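Local coordinates for protein xylulokinase (Brucella ovis, PDB 5VM1) that probably phosphorylates D-xylulose to D-xylulose 5-phosphate at the expense of ATP, at residues A[124-138]-A[183-197]. Residues are numbered along the deposited sequence; the frame is centred on the assembly and turned at random.
Sequences FRAITGNIVFPGFTA and TSWLDTGARRWSAEL
Thr188 meets the C-terminal end of helix 122-128 with two hydrogen bonds. Its backbone N donates to Ile127 O at 3.2 Å, while its hydroxyl OG1 donates to Thr128 O at 2.8 Å, from 32° out of that carbonyl's plane. At the other end of the contact Ala138 N, in helix 137-147, donates to Thr183 O at 2.9 Å. A water bridges the two segments, donating to Thr128 OG1 and hydrogen-bonded to Ser184 OG at 2.8 Å. Thr128 OG1 also closes an ST turn by accepting from Asn130 N; with OG1 between the backbone N and the carbonyl carbon (chi1 77°), the hydroxyl folds back on the preceding turn and donates to Phe124 O. Both segments belong to the N-terminal domain of the FGGY kinase, and the loop 129-136 between the two helices borders the predicted substrate site: Phe136 stacks on His88, and the backbone O of His88 is hydrogen-bonded to Thr137 OG1. Apolar packing centres on Leu197, whose two methyls divide the work. CD2 sits over the centre of the Phe124 ring, 3.6 Å from the centroid, in a CH-pi contact, and CD1 touches both Ile127 CG2 and Thr128 CG2, each at 3.6 Å. Ala138 CB makes a second CH-pi contact over the five-membered ring of Trp185, 4.1 Å from its centroid, and Thr137 CG2 touches the indole's CZ3 obliquely at 3.5 Å. The indole NE1 is hydrogen-bonded to Thr201.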
ATOM      1  N   PHE A 124      -0.949 -20.071  -9.524  1.00 38.91           N
ATOM      2  CA  PHE A 124      -0.821 -18.673  -9.150  1.00 36.90           C
ATOM      3  C   PHE A 124      -0.487 -18.490  -7.670  1.00 43.85           C
ATOM      4  O   PHE A 124       0.335 -17.627  -7.330  1.00 43.59           O
ATOM      5  CB  PHE A 124      -2.079 -17.922  -9.543  1.00 33.76           C
ATOM      6  CG  PHE A 124      -2.107 -17.526 -10.976  1.00 37.61           C
ATOM      7  CD1 PHE A 124      -1.478 -16.362 -11.398  1.00 31.48           C
ATOM      8  CD2 PHE A 124      -2.750 -18.324 -11.917  1.00 41.51           C
ATOM      9  CE1 PHE A 124      -1.516 -15.977 -12.730  1.00 31.32           C
ATOM     10  CE2 PHE A 124      -2.785 -17.966 -13.249  1.00 34.67           C
ATOM     11  CZ  PHE A 124      -2.169 -16.777 -13.659  1.00 39.81           C
ATOM     12  N   ARG A 125      -1.120 -19.234  -6.754  1.00 40.80           N
ATOM     13  CA  ARG A 125      -0.652 -19.035  -5.379  1.00 43.81           C
ATOM     14  C   ARG A 125       0.692 -19.683  -5.135  1.00 45.72           C
ATOM     15  O   ARG A 125       1.451 -19.207  -4.281  1.00 44.21           O
ATOM     16  CB  ARG A 125      -1.623 -19.523  -4.322  1.00 44.21           C
ATOM     17  CG  ARG A 125      -1.915 -20.970  -4.322  1.00 68.50           C
ATOM     18  CD  ARG A 125      -3.387 -21.040  -4.490  1.00 79.73           C
ATOM     19  NE  ARG A 125      -3.858 -19.697  -4.808  1.00 64.55           N
ATOM     20  CZ  ARG A 125      -4.602 -18.978  -4.001  1.00 43.99           C
ATOM     21  NH1 ARG A 125      -4.962 -19.488  -2.842  1.00 49.24           N
ATOM     22  NH2 ARG A 125      -4.968 -17.769  -4.372  1.00 56.66           N
ATOM     23  N   ALA A 126       0.985 -20.783  -5.834  1.00 43.91           N
ATOM     24  CA  ALA A 126       2.272 -21.433  -5.658  1.00 40.68           C
ATOM     25  C   ALA A 126       3.404 -20.535  -6.146  1.00 44.13           C
ATOM     26  O   ALA A 126       4.436 -20.406  -5.477  1.00 51.10           O
ATOM     27  CB  ALA A 126       2.264 -22.771  -6.374  1.00 43.24           C
ATOM     28  N   ILE A 127       3.219 -19.865  -7.279  1.00 41.76           N
ATOM     29  CA  ILE A 127       4.287 -19.044  -7.841  1.00 42.54           C
ATOM     30  C   ILE A 127       4.266 -17.617  -7.284  1.00 37.31           C
ATOM     31  O   ILE A 127       5.318 -17.042  -6.995  1.00 45.52           O
ATOM     32  CB  ILE A 127       4.210 -19.073  -9.383  1.00 42.26           C
ATOM     33  CG1 ILE A 127       4.402 -20.520  -9.871  1.00 43.20           C
ATOM     34  CG2 ILE A 127       5.269 -18.184  -9.994  1.00 35.28           C
ATOM     35  CD1 ILE A 127       4.399 -20.711 -11.397  1.00 43.37           C
ATOM     36  N   THR A 128       3.099 -17.001  -7.103  1.00 32.60           N
ATOM     37  CA  THR A 128       3.074 -15.649  -6.559  1.00 30.75           C
ATOM     38  C   THR A 128       2.981 -15.604  -5.040  1.00 31.65           C
ATOM     39  O   THR A 128       3.350 -14.584  -4.448  1.00 34.37           O
ATOM     40  CB  THR A 128       1.878 -14.838  -7.094  1.00 35.56           C
ATOM     41  OG1 THR A 128       0.684 -15.254  -6.421  1.00 37.28           O
ATOM     42  CG2 THR A 128       1.686 -14.959  -8.593  1.00 29.29           C
ATOM     43  N   GLY A 129       2.478 -16.661  -4.396  1.00 35.67           N
ATOM     44  CA  GLY A 129       2.194 -16.633  -2.969  1.00 33.45           C
ATOM     45  C   GLY A 129       1.003 -15.790  -2.553  1.00 32.37           C
ATOM     46  O   GLY A 129       0.827 -15.544  -1.356  1.00 39.68           O
ATOM     47  N   ASN A 130       0.170 -15.342  -3.493  1.00 31.23           N
ATOM     48  CA  ASN A 130      -0.931 -14.439  -3.189  1.00 38.19           C
ATOM     49  C   ASN A 130      -2.216 -14.881  -3.884  1.00 35.79           C
ATOM     50  O   ASN A 130      -2.204 -15.558  -4.918  1.00 33.76           O
ATOM     51  CB  ASN A 130      -0.612 -12.981  -3.598  1.00 33.18           C
ATOM     52  CG  ASN A 130       0.617 -12.422  -2.883  1.00 40.45           C
ATOM     53  OD1 ASN A 130       0.547 -12.055  -1.721  1.00 33.25           O
ATOM     54  ND2 ASN A 130       1.745 -12.315  -3.608  1.00 43.36           N
ATOM     55  N   ILE A 131      -3.336 -14.467  -3.298  1.00 31.20           N
ATOM     56  CA  ILE A 131      -4.620 -14.563  -3.969  1.00 40.13           C
ATOM     57  C   ILE A 131      -4.620 -13.650  -5.191  1.00 44.84           C
ATOM     58  O   ILE A 131      -4.003 -12.576  -5.188  1.00 56.20           O
ATOM     59  CB  ILE A 131      -5.735 -14.177  -2.979  1.00 45.58           C
ATOM     60  CG1 ILE A 131      -5.846 -15.217  -1.860  1.00 45.22           C
ATOM     61  CG2 ILE A 131      -7.073 -13.964  -3.702  1.00 44.11           C
ATOM     62  CD1 ILE A 131      -6.753 -14.801  -0.710  1.00 38.30           C
ATOM     63  N   VAL A 132      -5.295 -14.081  -6.255  1.00 30.56           N
ATOM     64  CA  VAL A 132      -5.449 -13.267  -7.460  1.00 29.45           C
ATOM     65  C   VAL A 132      -6.746 -12.475  -7.300  1.00 36.03           C
ATOM     66  O   VAL A 132      -7.845 -12.988  -7.529  1.00 42.25           O
ATOM     67  CB  VAL A 132      -5.455 -14.111  -8.736  1.00 30.22           C
ATOM     68  CG1 VAL A 132      -5.309 -13.229  -9.971  1.00 29.15           C
ATOM     69  CG2 VAL A 132      -4.375 -15.168  -8.689  1.00 30.83           C
ATOM     70  N   PHE A 133      -6.621 -11.234  -6.869  1.00 29.79           N
ATOM     71  CA  PHE A 133      -7.769 -10.343  -6.823  1.00 34.84           C
ATOM     72  C   PHE A 133      -7.945  -9.599  -8.144  1.00 48.00           C
ATOM     73  O   PHE A 133      -7.000  -9.468  -8.937  1.00 46.77           O
ATOM     74  CB  PHE A 133      -7.621  -9.362  -5.671  1.00 33.07           C
ATOM     75  CG  PHE A 133      -7.807  -9.987  -4.340  1.00 34.00           C
ATOM     76  CD1 PHE A 133      -9.080 -10.297  -3.893  1.00 31.41           C
ATOM     77  CD2 PHE A 133      -6.716 -10.282  -3.529  1.00 39.10           C
ATOM     78  CE1 PHE A 133      -9.259 -10.882  -2.660  1.00 40.75           C
ATOM     79  CE2 PHE A 133      -6.896 -10.859  -2.289  1.00 30.57           C
ATOM     80  CZ  PHE A 133      -8.161 -11.163  -1.854  1.00 32.40           C
ATOM     81  N   PRO A 134      -9.171  -9.138  -8.432  1.00 51.05           N
ATOM     82  CA  PRO A 134      -9.426  -8.469  -9.724  1.00 40.40           C
ATOM     83  C   PRO A 134      -8.659  -7.191  -9.922  1.00 36.45           C
ATOM     84  O   PRO A 134      -8.561  -6.731 -11.067  1.00 44.10           O
ATOM     85  CB  PRO A 134     -10.929  -8.184  -9.684  1.00 38.06           C
ATOM     86  CG  PRO A 134     -11.289  -8.216  -8.274  1.00 32.20           C
ATOM     87  CD  PRO A 134     -10.359  -9.154  -7.568  1.00 30.88           C
ATOM     88  N   GLY A 135      -8.134  -6.593  -8.850  1.00 27.61           N
ATOM     89  CA  GLY A 135      -7.337  -5.378  -8.921  1.00 30.60           C
ATOM     90  C   GLY A 135      -5.873  -5.576  -9.238  1.00 31.38           C
ATOM     91  O   GLY A 135      -5.157  -4.603  -9.497  1.00 30.74           O
ATOM     92  N   PHE A 136      -5.432  -6.822  -9.246  1.00 28.49           N
ATOM     93  CA  PHE A 136      -4.097  -7.178  -9.657  1.00 29.41           C
ATOM     94  C   PHE A 136      -4.005  -7.119 -11.195  1.00 41.75           C
ATOM     95  O   PHE A 136      -5.020  -7.050 -11.900  1.00 45.51           O
ATOM     96  CB  PHE A 136      -3.762  -8.558  -9.091  1.00 24.56           C
ATOM     97  CG  PHE A 136      -3.526  -8.574  -7.611  1.00 31.53           C
ATOM     98  CD1 PHE A 136      -3.887  -7.514  -6.815  1.00 34.18           C
ATOM     99  CD2 PHE A 136      -2.913  -9.656  -7.018  1.00 36.62           C
ATOM    100  CE1 PHE A 136      -3.653  -7.538  -5.449  1.00 34.78           C
ATOM    101  CE2 PHE A 136      -2.678  -9.692  -5.647  1.00 34.90           C
ATOM    102  CZ  PHE A 136      -3.041  -8.635  -4.865  1.00 34.04           C
ATOM    103  N   THR A 137      -2.772  -7.116 -11.719  1.00 23.95           N
ATOM    104  CA  THR A 137      -2.577  -6.800 -13.133  1.00 30.82           C
ATOM    105  C   THR A 137      -2.984  -7.962 -14.038  1.00 34.79           C
ATOM    106  O   THR A 137      -3.655  -7.747 -15.055  1.00 40.94           O
ATOM    107  CB  THR A 137      -1.117  -6.382 -13.389  1.00 31.88           C
ATOM    108  OG1 THR A 137      -0.684  -5.496 -12.356  1.00 26.52           O
ATOM    109  CG2 THR A 137      -0.944  -5.698 -14.754  1.00 24.57           C
ATOM    110  N   ALA A 138      -2.611  -9.190 -13.667  1.00 30.87           N
ATOM    111  CA  ALA A 138      -2.872 -10.379 -14.482  1.00 32.18           C
ATOM    112  C   ALA A 138      -4.335 -10.550 -14.895  1.00 37.11           C
ATOM    113  O   ALA A 138      -4.598 -10.624 -16.109  1.00 36.48           O
ATOM    114  CB  ALA A 138      -2.384 -11.620 -13.720  1.00 32.21           C
ATOM    115  N   THR A 183       1.787  -7.934  -9.691  1.00 23.24           N
ATOM    116  CA  THR A 183       1.190  -8.153 -11.000  1.00 28.84           C
ATOM    117  C   THR A 183       0.517  -9.499 -11.111  1.00 36.33           C
ATOM    118  O   THR A 183      -0.352  -9.672 -11.973  1.00 45.65           O
ATOM    119  CB  THR A 183       2.258  -8.073 -12.100  1.00 27.51           C
ATOM    120  OG1 THR A 183       3.172  -9.161 -11.934  1.00 31.29           O
ATOM    121  CG2 THR A 183       3.025  -6.776 -12.021  1.00 29.44           C
ATOM    122  N   SER A 184       0.861 -10.417 -10.211  1.00 32.56           N
ATOM    123  CA  SER A 184       0.518 -11.831 -10.270  1.00 25.92           C
ATOM    124  C   SER A 184       1.178 -12.536 -11.446  1.00 26.85           C
ATOM    125  O   SER A 184       0.748 -13.610 -11.839  1.00 35.89           O
ATOM    126  CB  SER A 184      -0.993 -12.028 -10.291  1.00 36.91           C
ATOM    127  OG  SER A 184      -1.521 -11.594  -9.056  1.00 37.49           O
ATOM    128  N   TRP A 185       2.232 -11.943 -12.006  1.00 32.43           N
ATOM    129  CA  TRP A 185       3.104 -12.599 -12.970  1.00 27.85           C
ATOM    130  C   TRP A 185       4.487 -12.944 -12.423  1.00 28.52           C
ATOM    131  O   TRP A 185       5.261 -13.610 -13.126  1.00 29.93           O
ATOM    132  CB  TRP A 185       3.280 -11.724 -14.215  1.00 35.09           C
ATOM    133  CG  TRP A 185       2.083 -11.568 -15.075  1.00 27.77           C
ATOM    134  CD1 TRP A 185       1.292 -12.562 -15.578  1.00 33.20           C
ATOM    135  CD2 TRP A 185       1.586 -10.348 -15.610  1.00 27.11           C
ATOM    136  NE1 TRP A 185       0.306 -12.025 -16.383  1.00 32.97           N
ATOM    137  CE2 TRP A 185       0.470 -10.667 -16.424  1.00 27.80           C
ATOM    138  CE3 TRP A 185       1.962  -9.015 -15.474  1.00 26.28           C
ATOM    139  CZ2 TRP A 185      -0.277  -9.697 -17.083  1.00 29.88           C
ATOM    140  CZ3 TRP A 185       1.218  -8.042 -16.137  1.00 26.18           C
ATOM    141  CH2 TRP A 185       0.106  -8.390 -16.922  1.00 33.39           C
ATOM    142  N   LEU A 186       4.826 -12.486 -11.216  1.00 36.56           N
ATOM    143  CA  LEU A 186       6.154 -12.656 -10.631  1.00 39.90           C
ATOM    144  C   LEU A 186       6.269 -13.944  -9.800  1.00 46.60           C
ATOM    145  O   LEU A 186       5.338 -14.325  -9.085  1.00 42.50           O
ATOM    146  CB  LEU A 186       6.488 -11.454  -9.747  1.00 34.06           C
ATOM    147  CG  LEU A 186       7.973 -11.283  -9.410  1.00 35.92           C
ATOM    148  CD1 LEU A 186       8.695 -10.453 -10.494  1.00 28.63           C
ATOM    149  CD2 LEU A 186       8.131 -10.667  -8.056  1.00 38.17           C
ATOM    150  N   ASP A 187       7.407 -14.634  -9.923  1.00 45.30           N
ATOM    151  CA  ASP A 187       7.773 -15.672  -8.956  1.00 48.56           C
ATOM    152  C   ASP A 187       8.343 -14.927  -7.743  1.00 50.54           C
ATOM    153  O   ASP A 187       9.529 -14.604  -7.682  1.00 44.12           O
ATOM    154  CB  ASP A 187       8.764 -16.675  -9.554  1.00 45.54           C
ATOM    155  CG  ASP A 187       9.006 -17.904  -8.649  1.00 52.27           C
ATOM    156  OD1 ASP A 187       8.983 -17.773  -7.412  1.00 58.54           O
ATOM    157  OD2 ASP A 187       9.240 -19.016  -9.171  1.00 57.23           O
ATOM    158  N   THR A 188       7.477 -14.627  -6.769  1.00 53.16           N
ATOM    159  CA  THR A 188       7.871 -13.746  -5.670  1.00 47.49           C
ATOM    160  C   THR A 188       9.082 -14.279  -4.914  1.00 44.74           C
ATOM    161  O   THR A 188       9.981 -13.512  -4.561  1.00 48.99           O
ATOM    162  CB  THR A 188       6.699 -13.559  -4.713  1.00 37.71           C
ATOM    163  OG1 THR A 188       5.541 -13.258  -5.476  1.00 32.78           O
ATOM    164  CG2 THR A 188       6.962 -12.421  -3.749  1.00 44.71           C
ATOM    165  N   GLY A 189       9.141 -15.593  -4.682  1.00 42.14           N
ATOM    166  CA  GLY A 189      10.263 -16.153  -3.960  1.00 37.14           C
ATOM    167  C   GLY A 189      11.558 -16.115  -4.741  1.00 41.94           C
ATOM    168  O   GLY A 189      12.634 -16.008  -4.154  1.00 51.61           O
ATOM    169  N   ALA A 190      11.476 -16.200  -6.063  1.00 43.42           N
ATOM    170  CA  ALA A 190      12.644 -16.194  -6.931  1.00 45.04           C
ATOM    171  C   ALA A 190      13.021 -14.808  -7.445  1.00 41.41           C
ATOM    172  O   ALA A 190      14.092 -14.672  -8.038  1.00 39.30           O
ATOM    173  CB  ALA A 190      12.411 -17.125  -8.132  1.00 44.56           C
ATOM    174  N   ARG A 191      12.165 -13.794  -7.258  1.00 41.82           N
ATOM    175  CA  ARG A 191      12.424 -12.425  -7.722  1.00 39.00           C
ATOM    176  C   ARG A 191      12.660 -12.370  -9.238  1.00 41.62           C
ATOM    177  O   ARG A 191      13.527 -11.652  -9.740  1.00 52.18           O
ATOM    178  CB  ARG A 191      13.600 -11.827  -6.945  1.00 40.89           C
ATOM    179  CG  ARG A 191      13.377 -11.887  -5.446  1.00 35.80           C
ATOM    180  CD  ARG A 191      14.496 -11.277  -4.666  1.00 36.47           C
ATOM    181  NE  ARG A 191      14.384  -9.829  -4.438  1.00 44.17           N
ATOM    182  CZ  ARG A 191      13.740  -9.276  -3.415  1.00 42.58           C
ATOM    183  NH1 ARG A 191      13.112 -10.049  -2.541  1.00 40.07           N
ATOM    184  NH2 ARG A 191      13.731  -7.953  -3.260  1.00 38.27           N
ATOM    185  N   ARG A 192      11.885 -13.138  -9.985  1.00 38.93           N
ATOM    186  CA  ARG A 192      12.031 -13.212 -11.429  1.00 42.38           C
ATOM    187  C   ARG A 192      10.628 -13.360 -12.002  1.00 36.74           C
ATOM    188  O   ARG A 192       9.712 -13.809 -11.312  1.00 45.40           O
ATOM    189  CB  ARG A 192      12.974 -14.388 -11.860  1.00 38.09           C
ATOM    190  N   TRP A 193      10.466 -13.022 -13.281  1.00 33.92           N
ATOM    191  CA  TRP A 193       9.196 -13.272 -13.959  1.00 33.16           C
ATOM    192  C   TRP A 193       8.926 -14.775 -14.093  1.00 39.69           C
ATOM    193  O   TRP A 193       9.846 -15.601 -14.194  1.00 50.43           O
ATOM    194  CB  TRP A 193       9.189 -12.630 -15.360  1.00 39.29           C
ATOM    195  CG  TRP A 193       9.139 -11.100 -15.381  1.00 42.52           C
ATOM    196  CD1 TRP A 193      10.049 -10.247 -15.952  1.00 47.20           C
ATOM    197  CD2 TRP A 193       8.122 -10.267 -14.807  1.00 32.83           C
ATOM    198  NE1 TRP A 193       9.661  -8.941 -15.761  1.00 45.64           N
ATOM    199  CE2 TRP A 193       8.476  -8.930 -15.071  1.00 42.22           C
ATOM    200  CE3 TRP A 193       6.935 -10.525 -14.117  1.00 28.76           C
ATOM    201  CZ2 TRP A 193       7.694  -7.853 -14.647  1.00 47.03           C
ATOM    202  CZ3 TRP A 193       6.147  -9.446 -13.696  1.00 30.49           C
ATOM    203  CH2 TRP A 193       6.538  -8.133 -13.952  1.00 32.18           C
ATOM    204  N   SER A 194       7.648 -15.131 -14.080  1.00 39.63           N
ATOM    205  CA  SER A 194       7.215 -16.504 -14.322  1.00 40.97           C
ATOM    206  C   SER A 194       6.733 -16.611 -15.771  1.00 41.31           C
ATOM    207  O   SER A 194       5.729 -15.999 -16.146  1.00 49.70           O
ATOM    208  CB  SER A 194       6.105 -16.905 -13.355  1.00 36.80           C
ATOM    209  OG  SER A 194       5.506 -18.137 -13.754  1.00 43.33           O
ATOM    210  N   ALA A 195       7.445 -17.384 -16.591  1.00 52.49           N
ATOM    211  CA  ALA A 195       6.971 -17.600 -17.952  1.00 49.94           C
ATOM    212  C   ALA A 195       5.652 -18.359 -17.946  1.00 52.56           C
ATOM    213  O   ALA A 195       4.792 -18.124 -18.799  1.00 39.56           O
ATOM    214  CB  ALA A 195       8.023 -18.319 -18.777  1.00 42.36           C
ATOM    215  N   GLU A 196       5.496 -19.304 -17.010  1.00 56.42           N
ATOM    216  CA  GLU A 196       4.283 -20.114 -16.948  1.00 50.43           C
ATOM    217  C   GLU A 196       3.046 -19.244 -16.731  1.00 43.10           C
ATOM    218  O   GLU A 196       2.028 -19.431 -17.407  1.00 45.52           O
ATOM    219  CB  GLU A 196       4.421 -21.178 -15.851  1.00 59.10           C
ATOM    220  CG  GLU A 196       3.220 -22.125 -15.712  1.00 69.25           C
ATOM    221  CD  GLU A 196       3.388 -23.183 -14.609  1.00 72.03           C
ATOM    222  OE1 GLU A 196       4.466 -23.228 -13.978  1.00 72.31           O
ATOM    223  OE2 GLU A 196       2.461 -24.004 -14.414  1.00 66.88           O
ATOM    224  N   LEU A 197       3.124 -18.275 -15.811  1.00 38.73           N
ATOM    225  CA  LEU A 197       1.974 -17.408 -15.517  1.00 42.89           C
ATOM    226  C   LEU A 197       1.711 -16.416 -16.647  1.00 46.73           C
ATOM    227  O   LEU A 197       0.552 -16.077 -16.930  1.00 43.85           O
ATOM    228  CB  LEU A 197       2.206 -16.642 -14.213  1.00 32.96           C
ATOM    229  CG  LEU A 197       2.411 -17.417 -12.912  1.00 40.45           C
ATOM    230  CD1 LEU A 197       2.575 -16.467 -11.733  1.00 31.86           C
ATOM    231  CD2 LEU A 197       1.268 -18.421 -12.664  1.00 48.95           C
TER
HETATM  232  O   HOH W   1      -1.466 -13.518  -7.039  1.00 40.93           O